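Local coordinates for protein shikimate dehydrogenase (NADP(+)) (Thermus thermophilus, PDB 2D5C) that catalyses the reversible NADPH-linked reduction of 3-dehydroshikimate to shikimate, a step in chorismate and aromatic amino acid biosynthesis, at residues 5-10 against 34-39; 9-14 against 58-63; 98-103 against 233-238; 205-210 against 227-232. All blocks are in the same frame, centred on the assembly; numbering follows the deposited sequence.

How the contacts relate
Contact 2 lines one side of the shikimate pocket, contact 1 adds Val6 to it, and contacts 3 and 4 approach it from helix 229-244. The first two share His9 and Pro10, their centres lie about 5 Å apart, and both reach the same sheet, in which strand 2-8 lies between strands 31-37 and 56-59. Contact 2 and contact 3, centres about 16 Å apart, both bind shikimate through side-chain hydrogen bonds. Contact 4 is nested inside the chain loop closed by contact 3, and Met231 CE rests 3.4 Å from Asp100 O. It also brings in Tyr207 and the NADP(+)-binding residues Leu205 and Gly228. Contact 1 stays about 8 Å, nearest atoms, from contacts 3 and 4.

Contact 1 (5-10 against 34-39); sequences AVLGHP and EAWDTP
His9 ND1 donates to Asp37 OD1 at 2.7 Å, nearly straight at 176°, where two neighbouring strands end. These are strands 2-8 and 31-37, which run parallel as the two strands of a beta-alpha-beta unit with helix 16-26 between them. The acceptor lies in the imidazole plane and offers its syn lone pair, while the carboxylate is turned 73° against the ring. With chi1 at -171°, Asp37 CG lies anti to the backbone N, which brings the carboxylate back toward His9 although CB sets off away from it. An asparagine here would probably weaken this bond and leave the imidazole without its carboxylate mate. Earlier in the strands the parallel ladder is intact: Val6 N donates to Glu34 O and Trp36 N to Val6 O, both at 3.0 Å. On one face Leu7 CD2 packs 3.6 Å from Trp36 CB, and helix 43-53 covers them; on the other, Val6 CG1 meets Ala35 and Val6 touches shikimate. Thr38 OG1, also bonded to Arg46, donates to Trp36 O at 3.0 Å from above the carbonyl plane, whereas the buried Gly8 N stands 3.6 Å from that Trp36 O and has no partner in the model.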
# COMPACT_ATOMS: atom_id res chain seq x y z
N ALA A 5 -6.25 13.11 -1.28
CA ALA A 5 -7.45 13.79 -1.73
C ALA A 5 -8.70 12.99 -1.42
O ALA A 5 -8.63 11.78 -1.20
CB ALA A 5 -7.38 14.06 -3.24
N VAL A 6 -9.84 13.68 -1.36
CA VAL A 6 -11.13 13.02 -1.16
C VAL A 6 -11.84 13.27 -2.49
O VAL A 6 -11.96 14.41 -2.93
CB VAL A 6 -11.95 13.63 0.01
CG1 VAL A 6 -12.22 15.12 -0.23
CG2 VAL A 6 -13.28 12.87 0.15
N LEU A 7 -12.27 12.19 -3.13
CA LEU A 7 -12.95 12.28 -4.42
C LEU A 7 -14.44 12.01 -4.23
O LEU A 7 -14.83 11.10 -3.50
CB LEU A 7 -12.38 11.25 -5.40
CG LEU A 7 -10.86 11.24 -5.61
CD1 LEU A 7 -10.49 10.11 -6.55
CD2 LEU A 7 -10.39 12.59 -6.15
N GLY A 8 -15.27 12.81 -4.90
CA GLY A 8 -16.70 12.63 -4.77
C GLY A 8 -17.49 13.79 -5.34
O GLY A 8 -16.97 14.62 -6.09
N HIS A 9 -18.76 13.83 -4.97
CA HIS A 9 -19.65 14.88 -5.45
C HIS A 9 -20.93 14.86 -4.63
O HIS A 9 -21.71 13.91 -4.70
CB HIS A 9 -19.98 14.67 -6.92
CG HIS A 9 -20.86 15.73 -7.49
ND1 HIS A 9 -20.43 17.03 -7.67
CD2 HIS A 9 -22.16 15.70 -7.88
CE1 HIS A 9 -21.43 17.76 -8.14
NE2 HIS A 9 -22.49 16.97 -8.27
N PRO A 10 -21.17 15.92 -3.83
CA PRO A 10 -20.31 17.09 -3.66
C PRO A 10 -19.22 16.86 -2.61
O PRO A 10 -19.41 16.11 -1.65
CB PRO A 10 -21.30 18.16 -3.22
CG PRO A 10 -22.20 17.38 -2.31
CD PRO A 10 -22.43 16.08 -3.08
N GLU A 34 -6.49 17.54 -0.57
CA GLU A 34 -7.47 18.40 -1.22
C GLU A 34 -8.80 17.70 -1.51
O GLU A 34 -8.89 16.47 -1.51
CB GLU A 34 -6.90 18.92 -2.54
CG GLU A 34 -6.54 17.78 -3.51
CD GLU A 34 -6.34 18.23 -4.94
OE1 GLU A 34 -7.30 18.78 -5.53
OE2 GLU A 34 -5.24 18.03 -5.48
N ALA A 35 -9.82 18.51 -1.77
CA ALA A 35 -11.14 18.00 -2.12
C ALA A 35 -11.22 18.16 -3.64
O ALA A 35 -11.07 19.26 -4.15
CB ALA A 35 -12.23 18.83 -1.45
N TRP A 36 -11.45 17.06 -4.35
CA TRP A 36 -11.51 17.10 -5.81
C TRP A 36 -12.87 16.61 -6.30
O TRP A 36 -13.14 15.41 -6.30
CB TRP A 36 -10.40 16.22 -6.40
CG TRP A 36 -10.13 16.41 -7.86
CD1 TRP A 36 -10.87 17.12 -8.76
CD2 TRP A 36 -9.03 15.86 -8.60
NE1 TRP A 36 -10.31 17.04 -10.01
CE2 TRP A 36 -9.18 16.28 -9.94
CE3 TRP A 36 -7.93 15.06 -8.25
CZ2 TRP A 36 -8.27 15.91 -10.94
CZ3 TRP A 36 -7.03 14.70 -9.25
CH2 TRP A 36 -7.21 15.13 -10.58
N ASP A 37 -13.72 17.54 -6.73
CA ASP A 37 -15.05 17.19 -7.21
C ASP A 37 -14.94 16.17 -8.33
O ASP A 37 -14.33 16.43 -9.38
CB ASP A 37 -15.78 18.43 -7.72
CG ASP A 37 -17.24 18.16 -8.02
OD1 ASP A 37 -18.02 17.98 -7.06
OD2 ASP A 37 -17.60 18.11 -9.22
N THR A 38 -15.54 15.00 -8.12
CA THR A 38 -15.50 13.92 -9.09
C THR A 38 -16.85 13.25 -9.29
O THR A 38 -17.31 12.49 -8.44
CB THR A 38 -14.47 12.84 -8.67
OG1 THR A 38 -13.17 13.43 -8.55
CG2 THR A 38 -14.41 11.72 -9.70
N PRO A 39 -17.51 13.55 -10.42
CA PRO A 39 -18.82 12.94 -10.70
C PRO A 39 -18.58 11.52 -11.18
O PRO A 39 -17.53 11.21 -11.74
CB PRO A 39 -19.38 13.83 -11.82
CG PRO A 39 -18.70 15.15 -11.58
CD PRO A 39 -17.29 14.72 -11.28

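Contact 2 (9-14 against 58-63); sequences HPVAHS and NLTLPL. With SKM ((3R,4S,5R)-3,4,5-trihydroxycyclohex-1-ene-1-carboxylic acid), chain E.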
# COMPACT_ATOMS: atom_id res chain seq x y z
N HIS A 9 -18.76 13.83 -4.97
CA HIS A 9 -19.65 14.88 -5.45
C HIS A 9 -20.93 14.86 -4.63
O HIS A 9 -21.71 13.91 -4.70
CB HIS A 9 -19.98 14.67 -6.92
CG HIS A 9 -20.86 15.73 -7.49
ND1 HIS A 9 -20.43 17.03 -7.67
CD2 HIS A 9 -22.16 15.70 -7.88
CE1 HIS A 9 -21.43 17.76 -8.14
NE2 HIS A 9 -22.49 16.97 -8.27
N PRO A 10 -21.17 15.92 -3.83
CA PRO A 10 -20.31 17.09 -3.66
C PRO A 10 -19.22 16.86 -2.61
O PRO A 10 -19.41 16.11 -1.65
CB PRO A 10 -21.30 18.16 -3.22
CG PRO A 10 -22.20 17.38 -2.31
CD PRO A 10 -22.43 16.08 -3.08
N VAL A 11 -18.08 17.53 -2.77
CA VAL A 11 -16.98 17.38 -1.82
C VAL A 11 -16.41 18.71 -1.35
O VAL A 11 -15.55 18.74 -0.46
CB VAL A 11 -15.84 16.52 -2.41
CG1 VAL A 11 -16.32 15.10 -2.62
CG2 VAL A 11 -15.35 17.13 -3.73
N ALA A 12 -16.89 19.81 -1.93
CA ALA A 12 -16.40 21.13 -1.55
C ALA A 12 -16.61 21.39 -0.05
O ALA A 12 -15.90 22.21 0.54
CB ALA A 12 -17.12 22.20 -2.37
N HIS A 13 -17.56 20.68 0.55
CA HIS A 13 -17.85 20.83 1.97
C HIS A 13 -17.24 19.75 2.87
O HIS A 13 -17.51 19.71 4.07
CB HIS A 13 -19.36 20.84 2.19
CG HIS A 13 -19.99 22.20 2.07
ND1 HIS A 13 -19.81 23.01 0.97
CD2 HIS A 13 -20.80 22.88 2.91
CE1 HIS A 13 -20.48 24.14 1.14
NE2 HIS A 13 -21.09 24.08 2.31
N SER A 14 -16.41 18.88 2.30
CA SER A 14 -15.82 17.82 3.11
C SER A 14 -14.94 18.35 4.24
O SER A 14 -14.26 19.36 4.08
CB SER A 14 -14.99 16.88 2.23
OG SER A 14 -14.27 15.96 3.04
N ASN A 58 -9.49 9.19 -0.50
CA ASN A 58 -10.69 8.69 0.16
C ASN A 58 -11.75 8.84 -0.92
O ASN A 58 -11.62 9.70 -1.80
CB ASN A 58 -11.04 9.53 1.38
CG ASN A 58 -10.27 9.12 2.61
OD1 ASN A 58 -9.74 9.96 3.35
ND2 ASN A 58 -10.21 7.81 2.86
N LEU A 59 -12.77 7.99 -0.88
CA LEU A 59 -13.84 8.06 -1.86
C LEU A 59 -15.14 8.27 -1.11
O LEU A 59 -15.36 7.68 -0.06
CB LEU A 59 -13.96 6.75 -2.67
CG LEU A 59 -12.78 6.29 -3.52
CD1 LEU A 59 -13.20 5.04 -4.27
CD2 LEU A 59 -12.35 7.38 -4.49
N THR A 60 -15.99 9.13 -1.66
CA THR A 60 -17.28 9.41 -1.05
C THR A 60 -18.33 9.32 -2.17
O THR A 60 -17.99 8.95 -3.30
CB THR A 60 -17.27 10.82 -0.39
OG1 THR A 60 -18.26 10.88 0.65
CG2 THR A 60 -17.54 11.91 -1.41
N LEU A 61 -19.59 9.63 -1.87
CA LEU A 61 -20.64 9.57 -2.89
C LEU A 61 -20.27 10.32 -4.16
O LEU A 61 -19.64 11.38 -4.10
CB LEU A 61 -21.95 10.16 -2.39
CG LEU A 61 -22.76 9.47 -1.30
CD1 LEU A 61 -22.05 9.57 0.04
CD2 LEU A 61 -24.12 10.15 -1.23
N PRO A 62 -20.64 9.78 -5.33
CA PRO A 62 -21.37 8.51 -5.49
C PRO A 62 -20.40 7.54 -6.15
O PRO A 62 -20.74 6.86 -7.13
CB PRO A 62 -22.49 8.91 -6.44
CG PRO A 62 -21.72 9.77 -7.42
CD PRO A 62 -20.78 10.61 -6.54
N LEU A 63 -19.19 7.47 -5.61
CA LEU A 63 -18.14 6.64 -6.19
C LEU A 63 -17.72 5.36 -5.47
O LEU A 63 -17.00 4.56 -6.06
CB LEU A 63 -16.89 7.51 -6.37
CG LEU A 63 -17.10 8.90 -6.98
CD1 LEU A 63 -15.82 9.71 -6.84
CD2 LEU A 63 -17.51 8.77 -8.44
O12 SKM E . -15.73 7.17 4.10
C8 SKM E . -15.60 8.59 4.29
C6 SKM E . -14.63 9.17 3.23
O7 SKM E . -13.36 8.53 3.37
C5 SKM E . -14.46 10.70 3.40
C4 SKM E . -15.76 11.41 3.77
C1 SKM E . -15.77 12.90 3.74
O2 SKM E . -14.65 13.56 3.38
O3 SKM E . -16.78 13.52 4.02
C10 SKM E . -16.88 10.77 4.11
C9 SKM E . -17.00 9.26 4.17
O11 SKM E . -17.65 8.81 2.97
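Thr60 faces Val11 with one branch and shikimate with the other. Its CB lies 3.9 Å from O11 of the ligand. From there OG1, which a chi1 of -156° puts on the far side from the backbone N, reaches on to O11 at 3.2 Å in a hydrogen bond whose donor could be either hydroxyl. The methyl CG2 turns the other way and lands 3.6 Å from Val11 CG1, packing on carbon while the hydroxyl serves the ligand. The backbone ties the loop down where His9 N donates to Leu61 O at 2.7 Å, in the carbonyl plane. Pro62, preceded by a cis peptide bond, sets its CD 4.2 Å from His9 CB. Beyond Val11 the chain makes a type I beta turn, closed by Ser14 N on Val11 O, and this delivers Ser14 OG to the carboxylate of shikimate, at a very short modelled distance. The same OG accepts from Ser16 N. Asn58 CB lies 3.2 Å from O7 of the ligand, and the amide of Asn58 is held by Tyr33 and Asn85. Carboxylate held by a serine-bearing turn and one hydroxyl, O11, bonded by Thr60 just past strand 56-59: this is the shikimate-binding site, beside the proton acceptor Lys64.

Contact 3 (98-103 against 233-238); sequences NTDAPG and AWQGAL. With SKM ((3R,4S,5R)-3,4,5-trihydroxycyclohex-1-ene-1-carboxylic acid), chain E.
Two flat groups, the Gln235 amide and the Asp100 carboxylate, converge on shikimate; between them, Gln235 CG passes 3.8 Å from Asp100 OD1. C8 of the ligand lies over the amide, 3.7 Å from Gln235 CD. The oxygen of that amide, OE1, accepts from ligand O7 at 3.0 Å; Asp100 OD1 accepts from O12 at 2.8 Å, while OD2 of the same acid makes a salt bridge with Lys64. Gln235 gets there by folding back on itself, with chi1 67° and chi2 76°, and Leu232 O takes its NE2, which fixes the rotation of the amide. Behind them Thr99 OG1 donates to Gln235 O at 2.8 Å, approaching from a direction tilted 33° out of the carbonyl plane. An alanine in place of Thr99 would lack OG1 and CG2 and would probably leave Gln235 O without its hydroxyl donor and a gap where Thr99 CG2 now lies 4.1 Å from Leu238 CB. Asn98 OD1 caps helix 100-110 by accepting from Ala101 N. Gly103 lets the two helices close in, since a CB there would collide with Gln235 N, and Leu238 CD1 fills in against Pro102 CG at 3.7 Å. Chemically, the O7 and O12 hydroxyls of shikimate both donate, to acceptors on two different helices, which probably helps to set the orientation of shikimate beside the proton acceptor Lys64.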
# COMPACT_ATOMS: atom_id res chain seq x y z
N ASN A 98 -11.73 -0.59 3.12
CA ASN A 98 -12.88 0.09 3.69
C ASN A 98 -12.58 0.38 5.14
O ASN A 98 -12.52 -0.54 5.95
CB ASN A 98 -14.14 -0.77 3.60
CG ASN A 98 -15.38 0.00 4.05
OD1 ASN A 98 -15.49 0.41 5.22
ND2 ASN A 98 -16.30 0.21 3.13
N THR A 99 -12.36 1.66 5.46
CA THR A 99 -12.11 2.00 6.84
C THR A 99 -13.37 2.48 7.56
O THR A 99 -13.31 2.76 8.75
CB THR A 99 -10.99 3.06 6.97
OG1 THR A 99 -11.41 4.29 6.38
CG2 THR A 99 -9.72 2.56 6.26
N ASP A 100 -14.50 2.57 6.85
CA ASP A 100 -15.76 2.98 7.49
C ASP A 100 -16.17 1.94 8.51
O ASP A 100 -16.62 2.27 9.61
CB ASP A 100 -16.91 3.12 6.48
CG ASP A 100 -16.79 4.35 5.59
OD1 ASP A 100 -16.51 5.46 6.11
OD2 ASP A 100 -16.99 4.21 4.37
N ALA A 101 -16.01 0.66 8.17
CA ALA A 101 -16.41 -0.41 9.11
C ALA A 101 -15.59 -0.41 10.41
O ALA A 101 -16.16 -0.30 11.50
CB ALA A 101 -16.33 -1.78 8.42
N PRO A 102 -14.26 -0.55 10.33
CA PRO A 102 -13.48 -0.56 11.58
C PRO A 102 -13.57 0.79 12.31
O PRO A 102 -13.54 0.84 13.54
CB PRO A 102 -12.07 -0.88 11.10
CG PRO A 102 -12.05 -0.34 9.69
CD PRO A 102 -13.38 -0.79 9.17
N GLY A 103 -13.69 1.87 11.55
CA GLY A 103 -13.79 3.19 12.14
C GLY A 103 -15.04 3.31 12.99
O GLY A 103 -15.04 3.91 14.07
N ALA A 233 -13.70 10.80 12.04
CA ALA A 233 -12.31 10.91 12.50
C ALA A 233 -11.57 9.58 12.52
O ALA A 233 -10.40 9.50 12.13
CB ALA A 233 -12.27 11.52 13.89
N TRP A 234 -12.24 8.53 12.98
CA TRP A 234 -11.61 7.22 13.03
C TRP A 234 -11.41 6.60 11.65
O TRP A 234 -10.34 6.04 11.38
CB TRP A 234 -12.41 6.28 13.93
CG TRP A 234 -11.92 6.31 15.33
CD1 TRP A 234 -12.48 6.97 16.39
CD2 TRP A 234 -10.73 5.70 15.82
NE1 TRP A 234 -11.72 6.79 17.51
CE2 TRP A 234 -10.63 6.02 17.20
CE3 TRP A 234 -9.73 4.90 15.24
CZ2 TRP A 234 -9.58 5.57 18.00
CZ3 TRP A 234 -8.68 4.46 16.03
CH2 TRP A 234 -8.62 4.79 17.40
N GLN A 235 -12.41 6.68 10.77
CA GLN A 235 -12.20 6.10 9.45
C GLN A 235 -11.06 6.84 8.76
O GLN A 235 -10.29 6.24 7.99
CB GLN A 235 -13.49 6.13 8.61
CG GLN A 235 -14.02 7.51 8.19
CD GLN A 235 -13.24 8.14 7.05
OE1 GLN A 235 -12.85 7.46 6.09
NE2 GLN A 235 -13.03 9.45 7.13
N GLY A 236 -10.92 8.13 9.07
CA GLY A 236 -9.86 8.93 8.48
C GLY A 236 -8.49 8.56 9.04
O GLY A 236 -7.53 8.39 8.28
N ALA A 237 -8.38 8.43 10.36
CA ALA A 237 -7.10 8.06 10.98
C ALA A 237 -6.65 6.70 10.48
O ALA A 237 -5.47 6.47 10.20
CB ALA A 237 -7.24 8.02 12.50
N LEU A 238 -7.61 5.78 10.36
CA LEU A 238 -7.29 4.44 9.87
C LEU A 238 -6.82 4.48 8.43
O LEU A 238 -5.94 3.70 8.04
CB LEU A 238 -8.50 3.52 10.01
CG LEU A 238 -8.90 3.18 11.44
CD1 LEU A 238 -10.16 2.33 11.41
CD2 LEU A 238 -7.78 2.45 12.15
O12 SKM E . -15.73 7.17 4.10
C8 SKM E . -15.60 8.59 4.29
C6 SKM E . -14.63 9.17 3.23
O7 SKM E . -13.36 8.53 3.37
C5 SKM E . -14.46 10.70 3.40
C4 SKM E . -15.76 11.41 3.77
C1 SKM E . -15.77 12.90 3.74
O2 SKM E . -14.65 13.56 3.38
O3 SKM E . -16.78 13.52 4.02
C10 SKM E . -16.88 10.77 4.11
C9 SKM E . -17.00 9.26 4.17
O11 SKM E . -17.65 8.81 2.97

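Contact 4 (205-210 against 227-232); sequences LVYRPL and TGLPML. With SO4 (sulfate ion), chain D.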
# COMPACT_ATOMS: atom_id res chain seq x y z
N LEU A 205 -24.70 8.99 11.02
CA LEU A 205 -23.53 9.18 10.17
C LEU A 205 -23.57 10.57 9.52
O LEU A 205 -22.53 11.09 9.12
CB LEU A 205 -23.46 8.10 9.08
CG LEU A 205 -23.48 6.64 9.53
CD1 LEU A 205 -23.01 5.73 8.40
CD2 LEU A 205 -22.59 6.47 10.74
N VAL A 206 -24.77 11.14 9.40
CA VAL A 206 -24.93 12.47 8.83
C VAL A 206 -24.42 13.45 9.88
O VAL A 206 -24.83 13.38 11.06
CB VAL A 206 -26.42 12.81 8.55
CG1 VAL A 206 -26.57 14.31 8.21
CG2 VAL A 206 -26.95 11.96 7.40
N TYR A 207 -23.52 14.35 9.48
CA TYR A 207 -22.98 15.34 10.41
C TYR A 207 -23.16 16.78 9.90
O TYR A 207 -22.51 17.70 10.39
CB TYR A 207 -21.51 15.04 10.73
CG TYR A 207 -20.61 14.94 9.52
CD1 TYR A 207 -20.20 16.07 8.82
CD2 TYR A 207 -20.18 13.69 9.06
CE1 TYR A 207 -19.40 15.97 7.69
CE2 TYR A 207 -19.38 13.58 7.94
CZ TYR A 207 -18.99 14.72 7.26
OH TYR A 207 -18.20 14.60 6.14
N ARG A 208 -24.05 16.95 8.93
CA ARG A 208 -24.40 18.27 8.39
C ARG A 208 -25.91 18.33 8.27
O ARG A 208 -26.49 17.80 7.31
CB ARG A 208 -23.78 18.50 7.01
CG ARG A 208 -22.33 18.95 7.03
CD ARG A 208 -21.89 19.41 5.64
NE ARG A 208 -20.54 19.97 5.63
CZ ARG A 208 -20.20 21.12 6.21
NH1 ARG A 208 -21.11 21.84 6.86
NH2 ARG A 208 -18.94 21.54 6.16
N PRO A 209 -26.60 18.96 9.24
CA PRO A 209 -26.10 19.63 10.44
C PRO A 209 -25.51 18.62 11.44
O PRO A 209 -25.79 17.43 11.34
CB PRO A 209 -27.35 20.30 10.99
CG PRO A 209 -28.42 19.30 10.64
CD PRO A 209 -28.07 18.95 9.21
N LEU A 210 -24.71 19.10 12.40
CA LEU A 210 -24.12 18.20 13.39
C LEU A 210 -25.21 17.54 14.22
O LEU A 210 -25.25 16.32 14.38
CB LEU A 210 -23.15 18.96 14.31
CG LEU A 210 -22.44 18.13 15.38
CD1 LEU A 210 -21.56 17.06 14.72
CD2 LEU A 210 -21.58 19.04 16.26
N THR A 227 -22.72 11.68 17.57
CA THR A 227 -22.79 12.35 16.27
C THR A 227 -21.93 11.57 15.28
O THR A 227 -21.32 10.56 15.65
CB THR A 227 -22.24 13.78 16.32
OG1 THR A 227 -20.84 13.74 16.58
CG2 THR A 227 -22.95 14.60 17.42
N GLY A 228 -21.89 12.03 14.04
CA GLY A 228 -21.11 11.35 13.02
C GLY A 228 -19.65 11.73 13.00
O GLY A 228 -18.88 11.14 12.24
N LEU A 229 -19.24 12.68 13.83
CA LEU A 229 -17.84 13.09 13.83
C LEU A 229 -16.85 12.04 14.32
O LEU A 229 -15.77 11.87 13.73
CB LEU A 229 -17.65 14.39 14.63
CG LEU A 229 -18.28 15.68 14.09
CD1 LEU A 229 -17.73 16.86 14.88
CD2 LEU A 229 -17.97 15.84 12.60
N PRO A 230 -17.17 11.32 15.41
CA PRO A 230 -16.22 10.31 15.86
C PRO A 230 -15.91 9.27 14.78
O PRO A 230 -14.75 8.89 14.60
CB PRO A 230 -16.90 9.71 17.09
CG PRO A 230 -17.64 10.91 17.65
CD PRO A 230 -18.25 11.50 16.40
N MET A 231 -16.93 8.81 14.05
CA MET A 231 -16.70 7.83 12.99
C MET A 231 -15.90 8.47 11.86
O MET A 231 -15.01 7.84 11.28
CB MET A 231 -18.03 7.31 12.41
CG MET A 231 -17.86 6.25 11.32
SD MET A 231 -19.45 5.63 10.73
CE MET A 231 -18.96 4.74 9.23
N LEU A 232 -16.21 9.72 11.54
CA LEU A 232 -15.50 10.41 10.47
C LEU A 232 -14.00 10.47 10.79
O LEU A 232 -13.15 10.21 9.93
CB LEU A 232 -16.05 11.84 10.30
CG LEU A 232 -15.42 12.68 9.19
CD1 LEU A 232 -15.64 12.02 7.85
CD2 LEU A 232 -16.03 14.08 9.20
S SO4 D . -20.26 13.49 20.25
O1 SO4 D . -19.52 14.23 19.00
O2 SO4 D . -19.19 12.96 21.06
O3 SO4 D . -21.03 14.34 20.89
O4 SO4 D . -20.95 12.39 19.61
O HOH W 1 -19.89 10.02 9.82
O HOH W 2 -23.84 14.04 13.63
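Tyr207 lays one face of its ring against Leu232, whose CD2 sits 3.9 Å from the ring centroid and 27° off the normal, a CH-pi contact displaced toward the CZ and CE2 rim. With chi1 at 55° the Tyr207 ring leans back over its own backbone, which turns it toward helix 229-244 and brings its hydroxyl end beside the bound shikimate. Two more apolar contacts join the loop to the helix start. Leu205 CD2 lies tightly against Met231 SD at 3.3 Å, and Leu210 CD1 fits onto Leu229 CG at 3.6 Å while also touching Thr227 CB. One water, in plane at the edge of the Tyr207 ring, donates to Leu205 O and to Gly228 O, each at 2.9 Å. A second accepts from Gly228 N at 2.8 Å and donates to Val206 O and Leu210 O. Gly228 has no side chain, and a CB there would conflict with Leu205 O. Ahead of the helix, Thr227 OG1 receives a weak capping bond from Leu229 N and donates to a sulfate, probably from the crystallisation liquor; Thr227 N and Arg258 also hold that ion. The loop after strand 201-204 here meets the start of helix 229-244, which follows edge strand 224-226 of the parallel Rossmann-type sheet; with Leu205 and Gly228 binding NADP(+) and Tyr207 binding shikimate, the contact lies between cofactor and substrate sites.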